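Local atomic coordinates of periplasmic binding protein (Thermotoga lettingae TMO, PDB entry 4RY8), a protein that binds the sugar 5-methylthioribose as the periplasmic solute-binding component of what is probably an uptake transporter. Residues C[204-209]-C[229-234]; C[122-127]-C[249-254]. One frame throughout, in Å; residues are numbered along the deposited sequence.

Contact 1 (C[204-209]-C[229-234]). With SR1 (5-S-methyl-5-thio-alpha-D-ribofuranose), chain G.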
ATOM      1  N   MET C 204      -5.763  11.686  10.444  1.00 16.30           N
ATOM      2  CA  MET C 204      -4.759  11.652   9.370  1.00 15.42           C
ATOM      3  C   MET C 204      -3.562  12.651   9.548  1.00 15.79           C
ATOM      4  O   MET C 204      -2.796  12.843   8.645  1.00 15.56           O
ATOM      5  CB  MET C 204      -5.505  11.823   8.030  1.00 18.32           C
ATOM      6  CG  MET C 204      -6.366  10.602   7.577  1.00 17.50           C
ATOM      7  SD  MET C 204      -5.445   8.993   7.669  1.00 14.61           S
ATOM      8  CE  MET C 204      -6.498   7.981   6.643  1.00 28.46           C
ATOM      9  N   TRP C 205      -3.430  13.276  10.712  1.00 20.58           N
ATOM     10  CA  TRP C 205      -2.216  14.068  11.087  1.00 23.92           C
ATOM     11  C   TRP C 205      -2.029  13.919  12.598  1.00 16.79           C
ATOM     12  O   TRP C 205      -3.036  13.899  13.287  1.00 16.37           O
ATOM     13  CB  TRP C 205      -2.461  15.543  10.651  1.00 17.75           C
ATOM     14  CG  TRP C 205      -1.455  16.568  11.088  1.00 19.66           C
ATOM     15  CD1 TRP C 205      -0.127  16.380  11.369  1.00 18.24           C
ATOM     16  CD2 TRP C 205      -1.696  17.944  11.241  1.00 19.93           C
ATOM     17  NE1 TRP C 205       0.461  17.560  11.709  1.00 18.60           N
ATOM     18  CE2 TRP C 205      -0.486  18.547  11.640  1.00 24.17           C
ATOM     19  CE3 TRP C 205      -2.832  18.739  11.095  1.00 19.60           C
ATOM     20  CZ2 TRP C 205      -0.386  19.910  11.901  1.00 22.02           C
ATOM     21  CZ3 TRP C 205      -2.736  20.072  11.356  1.00 20.06           C
ATOM     22  CH2 TRP C 205      -1.538  20.660  11.730  1.00 21.11           C
ATOM     23  N   ASP C 206      -0.796  13.771  13.159  1.00 20.16           N
ATOM     24  CA  ASP C 206      -0.699  13.585  14.588  1.00 17.37           C
ATOM     25  C   ASP C 206      -1.280  14.721  15.440  1.00 23.66           C
ATOM     26  O   ASP C 206      -1.691  14.477  16.566  1.00 24.93           O
ATOM     27  CB  ASP C 206       0.738  13.158  15.106  1.00 19.66           C
ATOM     28  CG  ASP C 206       1.834  14.198  14.826  1.00 22.95           C
ATOM     29  OD1 ASP C 206       1.594  15.229  14.172  1.00 19.64           O
ATOM     30  OD2 ASP C 206       2.997  13.986  15.303  1.00 23.42           O
ATOM     31  N   GLU C 207      -1.353  15.945  14.927  1.00 25.45           N
ATOM     32  CA  GLU C 207      -1.998  17.050  15.660  1.00 22.03           C
ATOM     33  C   GLU C 207      -3.523  16.852  15.829  1.00 20.26           C
ATOM     34  O   GLU C 207      -4.096  17.190  16.884  1.00 20.88           O
ATOM     35  CB  GLU C 207      -1.682  18.396  15.002  1.00 20.05           C
ATOM     36  CG  GLU C 207      -0.220  18.791  15.105  1.00 23.04           C
ATOM     37  CD  GLU C 207       0.255  18.946  16.536  1.00 26.10           C
ATOM     38  OE1 GLU C 207      -0.389  19.661  17.343  1.00 25.44           O
ATOM     39  OE2 GLU C 207       1.300  18.364  16.868  1.00 25.18           O
ATOM     40  N   PHE C 208      -4.157  16.257  14.840  1.00 25.54           N
ATOM     41  CA  PHE C 208      -5.569  15.890  14.948  1.00 20.14           C
ATOM     42  C   PHE C 208      -5.684  14.772  16.013  1.00 20.81           C
ATOM     43  O   PHE C 208      -6.520  14.810  16.908  1.00 19.70           O
ATOM     44  CB  PHE C 208      -6.091  15.304  13.638  1.00 21.50           C
ATOM     45  CG  PHE C 208      -6.284  16.286  12.488  1.00 28.52           C
ATOM     46  CD1 PHE C 208      -6.741  17.600  12.661  1.00 18.20           C
ATOM     47  CD2 PHE C 208      -6.143  15.811  11.203  1.00 21.38           C
ATOM     48  CE1 PHE C 208      -6.917  18.408  11.554  1.00 20.02           C
ATOM     49  CE2 PHE C 208      -6.340  16.615  10.101  1.00 23.85           C
ATOM     50  CZ  PHE C 208      -6.741  17.907  10.283  1.00 21.44           C
ATOM     51  N   ALA C 209      -4.825  13.770  15.905  1.00 22.19           N
ATOM     52  CA  ALA C 209      -4.846  12.627  16.843  1.00 25.17           C
ATOM     53  C   ALA C 209      -4.701  13.078  18.306  1.00 21.00           C
ATOM     54  O   ALA C 209      -5.437  12.635  19.166  1.00 21.64           O
ATOM     55  CB  ALA C 209      -3.747  11.621  16.479  1.00 22.97           C
ATOM     56  N   SER C 229      -3.658   6.842  13.918  1.00 20.65           N
ATOM     57  CA  SER C 229      -3.196   8.103  13.345  1.00 22.00           C
ATOM     58  C   SER C 229      -2.086   7.931  12.304  1.00 21.85           C
ATOM     59  O   SER C 229      -1.680   6.833  11.941  1.00 25.17           O
ATOM     60  CB  SER C 229      -2.708   9.007  14.459  1.00 22.62           C
ATOM     61  OG  SER C 229      -1.505   8.412  14.984  1.00 20.42           O
ATOM     62  N   VAL C 230      -1.641   9.062  11.810  1.00 16.83           N
ATOM     63  CA  VAL C 230      -0.464   9.166  11.045  1.00 21.88           C
ATOM     64  C   VAL C 230       0.525  10.038  11.823  1.00 20.13           C
ATOM     65  O   VAL C 230       0.122  10.913  12.614  1.00 23.58           O
ATOM     66  CB  VAL C 230      -0.830   9.810   9.683  1.00 16.29           C
ATOM     67  CG1 VAL C 230       0.351   9.996   8.796  1.00 16.15           C
ATOM     68  CG2 VAL C 230      -1.822   8.944   8.975  1.00 16.73           C
ATOM     69  N   ASP C 231       1.802   9.870  11.489  1.00 17.01           N
ATOM     70  CA  ASP C 231       2.927  10.640  12.013  1.00 17.91           C
ATOM     71  C   ASP C 231       3.385  10.059  13.343  1.00 21.34           C
ATOM     72  O   ASP C 231       2.626   9.441  14.064  1.00 23.88           O
ATOM     73  CB  ASP C 231       2.708  12.161  12.153  1.00 17.15           C
ATOM     74  CG  ASP C 231       2.239  12.803  10.861  1.00 20.97           C
ATOM     75  OD1 ASP C 231       2.821  12.484   9.808  1.00 19.41           O
ATOM     76  OD2 ASP C 231       1.274  13.619  10.899  1.00 21.28           O
ATOM     77  N   VAL C 232       4.666  10.235  13.602  1.00 19.94           N
ATOM     78  CA  VAL C 232       5.239   9.831  14.886  1.00 22.63           C
ATOM     79  C   VAL C 232       6.274  10.895  15.288  1.00 28.78           C
ATOM     80  O   VAL C 232       7.017  11.453  14.437  1.00 21.69           O
ATOM     81  CB  VAL C 232       5.771   8.392  14.810  1.00 22.84           C
ATOM     82  CG1 VAL C 232       6.903   8.291  13.796  1.00 24.08           C
ATOM     83  CG2 VAL C 232       6.176   7.874  16.192  1.00 22.16           C
ATOM     84  N   THR C 233       6.251  11.229  16.574  1.00 26.22           N
ATOM     85  CA  THR C 233       7.242  12.111  17.194  1.00 25.61           C
ATOM     86  C   THR C 233       7.447  11.583  18.614  1.00 27.15           C
ATOM     87  O   THR C 233       6.740  10.670  19.046  1.00 27.02           O
ATOM     88  CB  THR C 233       6.776  13.575  17.295  1.00 26.22           C
ATOM     89  OG1 THR C 233       5.672  13.654  18.200  1.00 30.83           O
ATOM     90  CG2 THR C 233       6.361  14.147  15.938  1.00 36.48           C
ATOM     91  N   THR C 234       8.391  12.163  19.352  1.00 30.34           N
ATOM     92  CA  THR C 234       8.552  11.826  20.768  1.00 29.54           C
ATOM     93  C   THR C 234       7.294  12.188  21.566  1.00 33.82           C
ATOM     94  O   THR C 234       6.825  11.390  22.383  1.00 30.18           O
ATOM     95  CB  THR C 234       9.802  12.482  21.344  1.00 34.44           C
ATOM     96  OG1 THR C 234      10.940  11.868  20.724  1.00 29.41           O
ATOM     97  CG2 THR C 234       9.875  12.307  22.843  1.00 37.75           C
TER
HETATM   98  CS  SR1 G 401      -1.742  19.904   7.371  1.00 25.10           C
HETATM   99  S   SR1 G 401      -0.967  18.661   6.362  1.00 20.45           S
HETATM  100  C5  SR1 G 401      -0.308  17.724   7.763  1.00 25.11           C
HETATM  101  C4  SR1 G 401       0.478  16.503   7.292  1.00 20.17           C
HETATM  102  O4  SR1 G 401       1.487  16.983   6.465  1.00 23.29           O
HETATM  103  C1  SR1 G 401       2.737  16.308   6.710  1.00 43.30           C
HETATM  104  O1  SR1 G 401       3.069  15.621   5.551  1.00 27.28           O
HETATM  105  C2  SR1 G 401       2.571  15.340   7.871  1.00 30.48           C
HETATM  106  O2  SR1 G 401       2.678  13.920   7.579  1.00 20.18           O
HETATM  107  C3  SR1 G 401       1.191  15.706   8.378  1.00 21.80           C
HETATM  108  O3  SR1 G 401       0.454  14.538   8.713  1.00 22.86           O
HETATM  109  O   HOH W   1       3.628  15.509  17.499  1.00 40.08           O
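Asp231 of segment 229-234 takes up both the first turn of helix 206-219 and the sugar. Its CB points toward 204-209, and CG, anti to the carbonyl carbon (chi1 -54°), sets the carboxylate between the Asp206 N-H and the ligand. There OD2 accepts the backbone N-H of Asp206, N to OD2 3.1 Å, met on the anti side and 18° out of the carboxylate plane. The same OD2 receives the O3 hydroxyl of the bound 5-methylthioribose at 2.5 Å, while OD1 takes the neighbouring O2 at 2.7 Å, so one short acidic side chain spans two adjacent hydroxyls.

Trp205, the residue just before the helix, turns its indole away from its backbone N (chi1 172°) and lays it against the ligand. The sugar's C5 sits 3.6 Å above one face, offset toward the rim, its methyl carbon CS lies by CE3 and CZ3, and CB of Glu207 covers the opposite face over its centre. CD1, at the ring edge, lies 3.1 Å from Asp231 OD2, with ring and carboxylate nearly perpendicular. A leucine here would lose the flat wall under C5 and CS and would probably let the methylthio arm shift.

Asp206 crosses Asp231 at about a right angle, its CG 3.5 Å from Asp231 CB; a water bound at its OD2 also hydrogen-bonds Thr233 OG1, an oxygen that caps the next helix through Asp236 N. Met204 SD packs on Val230 CG2, and the small Ala209 and Ser229 let the helix come tight against the strand, CB to CB 3.5 Å. The two sugar hydroxyls and the Asp206 N-H would probably favour a charged Asp231, in spite of Asp206 OD1 lying 3.7 Å from Asp231 OD2.

Contact 2 (C[122-127]-C[249-254])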
ATOM      1  N   GLY C 122      -2.087   6.016   3.942  1.00 18.51           N
ATOM      2  CA  GLY C 122      -3.546   5.978   4.097  1.00 17.56           C
ATOM      3  C   GLY C 122      -4.154   4.576   4.070  1.00 17.51           C
ATOM      4  O   GLY C 122      -5.082   4.287   4.815  1.00 19.58           O
ATOM      5  N   TYR C 123      -3.557   3.706   3.262  1.00 20.84           N
ATOM      6  CA  TYR C 123      -3.905   2.325   3.167  1.00 18.55           C
ATOM      7  C   TYR C 123      -3.436   1.585   4.428  1.00 18.80           C
ATOM      8  O   TYR C 123      -4.188   0.862   5.051  1.00 17.63           O
ATOM      9  CB  TYR C 123      -3.234   1.657   1.959  1.00 17.51           C
ATOM     10  CG  TYR C 123      -3.625   0.214   1.937  1.00 23.99           C
ATOM     11  CD1 TYR C 123      -4.956  -0.123   1.756  1.00 21.08           C
ATOM     12  CD2 TYR C 123      -2.717  -0.821   2.262  1.00 22.33           C
ATOM     13  CE1 TYR C 123      -5.370  -1.427   1.806  1.00 29.18           C
ATOM     14  CE2 TYR C 123      -3.138  -2.150   2.296  1.00 29.93           C
ATOM     15  CZ  TYR C 123      -4.485  -2.436   2.061  1.00 28.20           C
ATOM     16  OH  TYR C 123      -5.003  -3.722   2.098  1.00 35.72           O
ATOM     17  N   LEU C 124      -2.209   1.809   4.840  1.00 17.20           N
ATOM     18  CA  LEU C 124      -1.727   1.018   5.984  1.00 22.88           C
ATOM     19  C   LEU C 124      -2.504   1.325   7.247  1.00 22.83           C
ATOM     20  O   LEU C 124      -2.902   0.406   7.977  1.00 17.86           O
ATOM     21  CB  LEU C 124      -0.246   1.225   6.233  1.00 20.21           C
ATOM     22  CG  LEU C 124       0.777   0.676   5.244  1.00 33.22           C
ATOM     23  CD1 LEU C 124       2.158   1.133   5.698  1.00 25.29           C
ATOM     24  CD2 LEU C 124       0.721  -0.838   5.081  1.00 25.48           C
ATOM     25  N   ILE C 125      -2.747   2.602   7.522  1.00 18.31           N
ATOM     26  CA  ILE C 125      -3.406   2.922   8.794  1.00 19.29           C
ATOM     27  C   ILE C 125      -4.866   2.550   8.715  1.00 16.87           C
ATOM     28  O   ILE C 125      -5.410   2.051   9.708  1.00 17.95           O
ATOM     29  CB  ILE C 125      -3.176   4.382   9.292  1.00 16.10           C
ATOM     30  CG1 ILE C 125      -3.638   4.524  10.734  1.00 16.15           C
ATOM     31  CG2 ILE C 125      -3.952   5.385   8.369  1.00 15.32           C
ATOM     32  CD1 ILE C 125      -2.824   3.821  11.812  1.00 19.59           C
ATOM     33  N   SER C 126      -5.536   2.839   7.581  1.00 21.50           N
ATOM     34  CA  SER C 126      -6.960   2.497   7.470  1.00 18.02           C
ATOM     35  C   SER C 126      -7.234   0.968   7.555  1.00 19.14           C
ATOM     36  O   SER C 126      -8.170   0.554   8.251  1.00 22.87           O
ATOM     37  CB  SER C 126      -7.657   3.157   6.201  1.00 18.06           C
ATOM     38  OG  SER C 126      -7.296   4.509   6.060  1.00 16.46           O
ATOM     39  N   LYS C 127      -6.431   0.154   6.870  1.00 17.40           N
ATOM     40  CA  LYS C 127      -6.481  -1.318   6.979  1.00 24.73           C
ATOM     41  C   LYS C 127      -6.197  -1.814   8.400  1.00 20.06           C
ATOM     42  O   LYS C 127      -6.818  -2.774   8.824  1.00 18.87           O
ATOM     43  CB  LYS C 127      -5.468  -2.014   6.069  1.00 25.57           C
ATOM     44  CG  LYS C 127      -5.190  -3.455   6.537  1.00 33.05           C
ATOM     45  CD  LYS C 127      -4.222  -4.208   5.676  1.00 27.17           C
ATOM     46  CE  LYS C 127      -2.798  -3.990   6.075  1.00 30.45           C
ATOM     47  NZ  LYS C 127      -1.876  -4.467   5.014  1.00 44.11           N
ATOM     48  N   ALA C 249      -2.109   2.697  17.352  1.00 23.98           N
ATOM     49  CA  ALA C 249      -1.182   2.629  16.250  1.00 24.68           C
ATOM     50  C   ALA C 249      -1.113   3.956  15.493  1.00 27.26           C
ATOM     51  O   ALA C 249      -2.089   4.728  15.460  1.00 23.48           O
ATOM     52  CB  ALA C 249      -1.584   1.514  15.289  1.00 25.16           C
ATOM     53  N   THR C 250       0.065   4.200  14.924  1.00 26.07           N
ATOM     54  CA  THR C 250       0.299   5.266  13.966  1.00 20.70           C
ATOM     55  C   THR C 250       1.227   4.724  12.865  1.00 27.70           C
ATOM     56  O   THR C 250       1.996   3.751  13.034  1.00 22.67           O
ATOM     57  CB  THR C 250       0.913   6.544  14.653  1.00 25.48           C
ATOM     58  OG1 THR C 250       0.864   7.685  13.784  1.00 25.51           O
ATOM     59  CG2 THR C 250       2.359   6.325  15.061  1.00 22.17           C
ATOM     60  N   VAL C 251       1.124   5.360  11.722  1.00 19.45           N
ATOM     61  CA  VAL C 251       1.939   5.077  10.581  1.00 21.18           C
ATOM     62  C   VAL C 251       2.701   6.347  10.221  1.00 33.86           C
ATOM     63  O   VAL C 251       2.117   7.421  10.027  1.00 19.97           O
ATOM     64  CB  VAL C 251       1.023   4.573   9.437  1.00 25.82           C
ATOM     65  CG1 VAL C 251       1.722   4.651   8.091  1.00 22.26           C
ATOM     66  CG2 VAL C 251       0.597   3.133   9.793  1.00 19.64           C
ATOM     67  N   GLY C 252       4.014   6.239  10.122  1.00 19.88           N
ATOM     68  CA  GLY C 252       4.797   7.423   9.758  1.00 25.59           C
ATOM     69  C   GLY C 252       6.255   7.254   9.419  1.00 27.09           C
ATOM     70  O   GLY C 252       6.739   6.132   9.231  1.00 20.80           O
ATOM     71  N   THR C 253       6.941   8.401   9.352  1.00 25.46           N
ATOM     72  CA  THR C 253       8.353   8.509   8.970  1.00 28.47           C
ATOM     73  C   THR C 253       9.061   9.392   9.989  1.00 34.33           C
ATOM     74  O   THR C 253       8.426  10.115  10.762  1.00 25.06           O
ATOM     75  CB  THR C 253       8.547   9.275   7.635  1.00 22.46           C
ATOM     76  OG1 THR C 253       8.098  10.623   7.808  1.00 24.94           O
ATOM     77  CG2 THR C 253       7.804   8.636   6.496  1.00 21.37           C
ATOM     78  N   ASP C 254      10.388   9.397   9.938  1.00 30.10           N
ATOM     79  CA  ASP C 254      11.164  10.361  10.717  1.00 27.63           C
ATOM     80  C   ASP C 254      11.177  11.720   9.991  1.00 23.00           C
ATOM     81  O   ASP C 254      11.951  11.875   9.066  1.00 21.97           O
ATOM     82  CB  ASP C 254      12.598   9.852  10.880  1.00 26.68           C
ATOM     83  CG  ASP C 254      13.438  10.744  11.767  1.00 43.46           C
ATOM     84  OD1 ASP C 254      12.934  11.776  12.248  1.00 50.11           O
ATOM     85  OD2 ASP C 254      14.611  10.391  11.984  1.00 30.12           O
TER
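Ile125 and Val251 carry this contact, which is mainly apolar, with no hydrogen bond from one segment to the other. Their side chains slide past each other in opposite directions, and CG2 of the valine meets CB of the isoleucine at 4.0 Å. With CG1 anti to its backbone N (chi1 -168°) and a bend at chi2 of 70°, Ile125 extends CD1 along the strand, where it rests 3.8 Å from the carbonyl O of Ala249 and also approaches the methyl of that alanine. Leu124 adds its CB at 4.1 Å from Val251 CG2. Beta-branched Val251 suits an extended strand, the long Ile125 chain on the helix can reach across to Ala249, and the small alanine gives its tip a place to lie.

The axes of helix segment 122-127 and strand segment 249-252 run antiparallel, at 173° and 8.1 Å: the layered alpha/beta packing of a periplasmic binding protein lobe, in which helices cover a central sheet. Ile125 also touches Leu202 of strand 200-203, two places along the sheet, so it spans more than one strand.

Ser126 OG, on another side of the helix, donates to Gly122 O at 2.5 Å in the carbonyl plane, sharing that oxygen with its own backbone N-H. Tyr123 OH and Lys127 NZ both turn to Asp117 of the second subunit, through a hydrogen bond and a salt bridge respectively.

Contacts 1 and 2 meet in one sheet, where strands 226-230 and 247-252 are neighbours, and their centres are about 10 Å apart. The joint is Thr250, whose side chain points away from helix 118-132: its OG1 lies 2.5 Å from Asp231 O and 2.8 Å from Ser229 OG, both probable hydrogen bonds. Ile125 CD1 in turn packs 3.2 Å from Ser229 O. Contact 1 meets the sugar directly, whereas the Thr250 side chain stays about 9 Å from it, in a second shell behind Asp231. Asp103, Gln116, His79 and Arg153 complete the hydrogen bonds to the ligand, and Arg153 also binds Met204 O.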